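Local structure of tapirin (Caldicellulosiruptor kristjanssonii, 6N2B) at residues I228-I234 with L248-E254; I269-Q273 with F408-K413. The protein binds cellulose, probably through its calcium-containing, beta-helical C-terminal domain, and is probably a cell-surface adhesin that attaches the thermophilic bacterium to its substrate. All blocks are in the same frame, centred on the assembly; numbering follows the deposited sequence.

Overall arrangement
Both contacts belong to the beta-helix of the C-terminal domain, and their centres lie about 11 Å apart. Contact 1 comes first along the chain and joins strands 227-230 and 240-250, on successive turns. Contact 2 opens later: strand 269-272, the next neighbour of 240-250, receives helix 408-413, which follows the coils that end at strand 393-396. Contact 1 therefore stacks the turns, whereas contact 2 lays a returning segment on their outside. The two are joined by Cys250 N, probably hydrogen-bonded to Tyr271 O, and by Lys251 NZ, 2.7 Å from Ile412 O, probably a further hydrogen bond between the loop after strand 240-250 and the helix. Both lie away from the calcium site.

Contact 1. Residues I228-I234 with L248-E254; sequences IYSGERI and LICKGPE
Ile228, Tyr229 and Ser230 run parallel to Leu248, Ile249 and Cys250, with strand axes 4.7 Å apart, as rungs on successive turns of the beta-helix. Ile249 N donates to Ile228 O (2.9 Å), Ser230 N to Ile249 O, and Lys251 N to Ser230 O. The last is nearly straight, with 172° at its hydrogen. On the face carrying Ile228 and Leu248, CG2 of Ile228 meets CG of Leu248; from beyond the turn CD1 of Ile234 comes alongside CD2 of the same leucine, 4.0 Å away. On the other face CG2 of Ile249 comes to the edge of the Tyr229 ring, 3.9 Å from CD1, while CG of Lys251 meets CE1 farther along that edge.

Past the turn the pairing resumes, Ile234 N donating to Glu254 O at 3.3 Å. Here Arg233 and Glu254 extend side by side in the same direction, joined by a salt bridge.

Around these contacts, Tyr229 also stacks with Tyr210 of the adjoining strand 207-211 and with Phe417, and Ser230 OG is hydrogen-bonded to Gly213 O. Arg233 is placed by its bend at chi3 (51°), which brings NE 2.8 Å from Glu254 OE1, above the carboxylate plane, with the guanidinium turned 46° against it.

Contact 2. Residues I269-Q273 with F408-K413; sequences IMYIQ and FIDDIK
Ile269 and Tyr271 point from strand 269-272 toward helix 408-413, whose axis crosses the strand's at -57° with a closest approach of 9.9 Å. CG1 of Ile269 lies over one face of the Phe408 ring, 3.9 Å from its centroid, in a CH-pi contact; CG1 of Ile409 covers the opposite face, so the ring is sandwiched between two isoleucines. CG2 of Ile269 turns toward CE1 of Phe408 and also meets CD1 of Ile412 at 3.8 Å.

Tyr271 carries the other half of the contact. With CG anti to the backbone N (chi1 180°), the ring extends from the strand across the helix, alongside Ile412 but oppositely directed, and Ile412 CG2 sits over its face, 3.5 Å from the centroid and 18° off the normal. Ile409 O lies at the ring edge, 3.6 Å from CE2. The phenol end passes beside CB and CG of Lys413 at about a right angle, and OH donates to Gln273 OE1 (3.0 Å), from above the plane of that amide. A leucine in its place would probably leave Gln273 OE1 without this donor and take from Ile412 CG2 the aromatic face on which it rests. One water accepts from Lys413 NZ (2.6 Å) and donates to Gln273 O, linking the helix to the strand end.

Lys413 NZ is also hydrogen-bonded to Tyr295 OH, whose ring meets that of Tyr271. The helix thus lies on the outside of the coils, with Ile412 touching Ile249 of strand 240-250 and Ile409 touching Tyr295 of strand 293-296, the neighbours flanking strand 269-272.

Contact 1. Residues I228-I234 with L248-E254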
# COMPACT_ATOMS: atom_id res chain seq x y z
N ILE A 228 4.23 -3.54 -0.95
CA ILE A 228 3.52 -2.91 -2.05
C ILE A 228 4.36 -1.74 -2.51
O ILE A 228 4.83 -0.94 -1.68
CB ILE A 228 2.13 -2.43 -1.61
CG1 ILE A 228 1.22 -3.62 -1.30
CG2 ILE A 228 1.50 -1.51 -2.63
CD1 ILE A 228 0.33 -3.39 -0.11
N TYR A 229 4.59 -1.64 -3.81
CA TYR A 229 5.31 -0.53 -4.42
C TYR A 229 4.54 -0.05 -5.63
O TYR A 229 4.02 -0.85 -6.40
CB TYR A 229 6.73 -0.93 -4.87
CG TYR A 229 7.37 0.13 -5.75
CD1 TYR A 229 7.88 1.29 -5.19
CD2 TYR A 229 7.42 -0.00 -7.14
CE1 TYR A 229 8.45 2.28 -5.96
CE2 TYR A 229 7.97 0.98 -7.93
CZ TYR A 229 8.49 2.12 -7.33
OH TYR A 229 9.07 3.12 -8.08
N SER A 230 4.52 1.27 -5.81
CA SER A 230 4.08 1.86 -7.06
C SER A 230 4.96 3.04 -7.43
O SER A 230 5.31 3.86 -6.58
CB SER A 230 2.64 2.34 -7.00
OG SER A 230 2.48 3.48 -7.81
N GLY A 231 5.29 3.12 -8.72
CA GLY A 231 6.03 4.26 -9.24
C GLY A 231 5.20 5.50 -9.50
O GLY A 231 5.75 6.60 -9.51
N GLU A 232 3.89 5.34 -9.73
CA GLU A 232 2.98 6.47 -9.93
C GLU A 232 1.85 6.45 -8.90
O GLU A 232 2.10 6.33 -7.71
CB GLU A 232 2.41 6.45 -11.34
CG GLU A 232 3.47 6.53 -12.45
CD GLU A 232 4.18 7.87 -12.50
OE1 GLU A 232 3.54 8.92 -12.24
OE2 GLU A 232 5.39 7.86 -12.80
N ARG A 233 0.60 6.57 -9.36
CA ARG A 233 -0.54 6.68 -8.45
C ARG A 233 -1.02 5.33 -7.94
O ARG A 233 -1.00 4.32 -8.66
CB ARG A 233 -1.71 7.37 -9.17
CG ARG A 233 -1.53 8.86 -9.41
CD ARG A 233 -2.71 9.45 -10.22
NE ARG A 233 -4.04 9.11 -9.68
CZ ARG A 233 -4.82 8.12 -10.12
NH1 ARG A 233 -6.01 7.91 -9.57
NH2 ARG A 233 -4.41 7.32 -11.11
N ILE A 234 -1.47 5.30 -6.68
CA ILE A 234 -2.27 4.21 -6.14
C ILE A 234 -3.66 4.76 -5.85
O ILE A 234 -3.80 5.79 -5.17
CB ILE A 234 -1.66 3.60 -4.86
CG1 ILE A 234 -0.35 2.89 -5.18
CG2 ILE A 234 -2.65 2.64 -4.20
CD1 ILE A 234 0.41 2.41 -3.95
N LEU A 248 4.70 -0.16 2.27
CA LEU A 248 3.93 0.37 1.16
C LEU A 248 4.67 1.62 0.71
O LEU A 248 4.57 2.66 1.37
CB LEU A 248 2.50 0.71 1.56
CG LEU A 248 1.49 1.08 0.47
CD1 LEU A 248 0.10 1.02 1.03
CD2 LEU A 248 1.71 2.47 -0.13
N ILE A 249 5.40 1.54 -0.39
CA ILE A 249 6.16 2.67 -0.92
C ILE A 249 5.48 3.19 -2.18
O ILE A 249 5.31 2.45 -3.15
CB ILE A 249 7.61 2.29 -1.22
CG1 ILE A 249 8.35 1.92 0.07
CG2 ILE A 249 8.28 3.43 -1.99
CD1 ILE A 249 9.68 1.29 -0.15
N CYS A 250 5.12 4.47 -2.18
CA CYS A 250 4.56 5.08 -3.37
C CYS A 250 5.43 6.26 -3.77
O CYS A 250 5.57 7.22 -3.01
CB CYS A 250 3.13 5.56 -3.15
SG CYS A 250 2.56 6.51 -4.59
N LYS A 251 6.02 6.18 -4.96
CA LYS A 251 6.91 7.24 -5.40
C LYS A 251 6.25 8.18 -6.41
O LYS A 251 6.92 9.07 -6.93
CB LYS A 251 8.21 6.64 -5.92
CG LYS A 251 9.02 6.02 -4.78
CD LYS A 251 10.52 6.03 -5.04
CE LYS A 251 11.19 7.37 -4.72
NZ LYS A 251 12.68 7.23 -4.66
N GLY A 252 4.94 8.02 -6.65
CA GLY A 252 4.17 8.93 -7.47
C GLY A 252 3.41 9.99 -6.68
O GLY A 252 3.58 10.15 -5.46
N PRO A 253 2.54 10.74 -7.37
CA PRO A 253 1.96 11.96 -6.76
C PRO A 253 0.79 11.76 -5.80
O PRO A 253 0.52 12.68 -5.01
CB PRO A 253 1.52 12.78 -7.99
CG PRO A 253 1.40 11.81 -9.10
CD PRO A 253 2.42 10.74 -8.84
N GLU A 254 0.05 10.66 -5.84
CA GLU A 254 -1.09 10.48 -4.93
C GLU A 254 -1.16 9.03 -4.49
O GLU A 254 -0.70 8.13 -5.19
CB GLU A 254 -2.47 10.82 -5.56
CG GLU A 254 -2.52 11.90 -6.64
CD GLU A 254 -3.92 12.03 -7.28
OE1 GLU A 254 -4.12 11.58 -8.44
OE2 GLU A 254 -4.83 12.59 -6.61

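Contact 2. Residues I269-Q273 with F408-K413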
# COMPACT_ATOMS: atom_id res chain seq x y z
N ILE A 269 7.57 0.56 7.02
CA ILE A 269 7.54 1.91 6.47
C ILE A 269 6.41 2.05 5.45
O ILE A 269 6.29 1.24 4.52
CB ILE A 269 8.88 2.29 5.83
CG1 ILE A 269 9.94 2.50 6.92
CG2 ILE A 269 8.72 3.54 4.95
CD1 ILE A 269 11.30 1.91 6.60
N MET A 270 5.59 3.08 5.62
CA MET A 270 4.70 3.59 4.58
C MET A 270 5.28 4.91 4.09
O MET A 270 5.21 5.92 4.79
CB MET A 270 3.28 3.76 5.10
CG MET A 270 2.27 4.17 4.05
SD MET A 270 0.64 4.26 4.80
CE MET A 270 -0.39 4.13 3.35
N TYR A 271 5.88 4.88 2.90
CA TYR A 271 6.47 6.07 2.30
C TYR A 271 5.50 6.64 1.28
O TYR A 271 5.12 5.95 0.32
CB TYR A 271 7.82 5.73 1.65
CG TYR A 271 8.52 6.90 0.98
CD1 TYR A 271 8.09 7.38 -0.26
CD2 TYR A 271 9.62 7.53 1.57
CE1 TYR A 271 8.72 8.45 -0.89
CE2 TYR A 271 10.26 8.60 0.95
CZ TYR A 271 9.80 9.06 -0.28
OH TYR A 271 10.41 10.11 -0.92
N ILE A 272 5.11 7.89 1.47
CA ILE A 272 4.19 8.57 0.57
C ILE A 272 4.93 9.76 -0.02
O ILE A 272 5.10 10.79 0.65
CB ILE A 272 2.92 9.00 1.29
CG1 ILE A 272 2.27 7.79 1.96
CG2 ILE A 272 1.98 9.70 0.32
CD1 ILE A 272 1.88 6.66 1.02
N GLN A 273 5.36 9.63 -1.28
CA GLN A 273 6.18 10.66 -1.92
C GLN A 273 5.56 12.05 -1.85
O GLN A 273 6.24 13.03 -1.53
CB GLN A 273 6.43 10.27 -3.38
CG GLN A 273 6.98 11.39 -4.25
CD GLN A 273 8.44 11.62 -3.98
OE1 GLN A 273 9.16 10.72 -3.55
NE2 GLN A 273 8.90 12.84 -4.24
N PHE A 408 15.53 6.69 7.18
CA PHE A 408 14.86 5.90 6.14
C PHE A 408 14.19 6.79 5.11
O PHE A 408 14.03 6.38 3.95
CB PHE A 408 13.84 4.92 6.75
CG PHE A 408 12.52 5.55 7.13
CD1 PHE A 408 11.50 5.67 6.20
CD2 PHE A 408 12.27 5.97 8.42
CE1 PHE A 408 10.29 6.25 6.54
CE2 PHE A 408 11.06 6.53 8.77
CZ PHE A 408 10.06 6.67 7.82
N ILE A 409 13.78 7.99 5.50
CA ILE A 409 13.09 8.88 4.58
C ILE A 409 14.00 9.21 3.40
O ILE A 409 13.62 9.04 2.24
CB ILE A 409 12.61 10.14 5.31
CG1 ILE A 409 11.53 9.76 6.32
CG2 ILE A 409 12.09 11.18 4.30
CD1 ILE A 409 11.30 10.79 7.37
N ASP A 410 15.22 9.67 3.68
CA ASP A 410 16.09 10.04 2.58
C ASP A 410 16.50 8.82 1.78
O ASP A 410 16.50 8.85 0.55
CB ASP A 410 17.30 10.82 3.09
CG ASP A 410 16.98 12.28 3.40
OD1 ASP A 410 15.98 12.81 2.86
OD2 ASP A 410 17.72 12.90 4.19
N ASP A 411 16.80 7.72 2.48
CA ASP A 411 17.15 6.46 1.82
C ASP A 411 16.16 6.10 0.71
O ASP A 411 16.56 5.72 -0.40
CB ASP A 411 17.17 5.33 2.84
CG ASP A 411 18.35 5.41 3.77
OD1 ASP A 411 19.29 6.21 3.51
OD2 ASP A 411 18.34 4.66 4.77
N ILE A 412 14.87 6.21 1.00
CA ILE A 412 13.85 5.82 0.03
C ILE A 412 13.68 6.89 -1.03
O ILE A 412 13.63 6.59 -2.23
CB ILE A 412 12.53 5.50 0.75
CG1 ILE A 412 12.72 4.23 1.60
CG2 ILE A 412 11.39 5.38 -0.26
CD1 ILE A 412 11.51 3.80 2.37
N LYS A 413 13.60 8.16 -0.61
CA LYS A 413 13.59 9.26 -1.57
C LYS A 413 14.75 9.17 -2.55
O LYS A 413 14.61 9.55 -3.72
CB LYS A 413 13.63 10.58 -0.80
CG LYS A 413 12.94 11.76 -1.48
CD LYS A 413 13.45 13.08 -0.91
CE LYS A 413 12.66 13.52 0.34
NZ LYS A 413 11.43 14.30 0.01
O HOH W 1 8.93 14.14 -0.83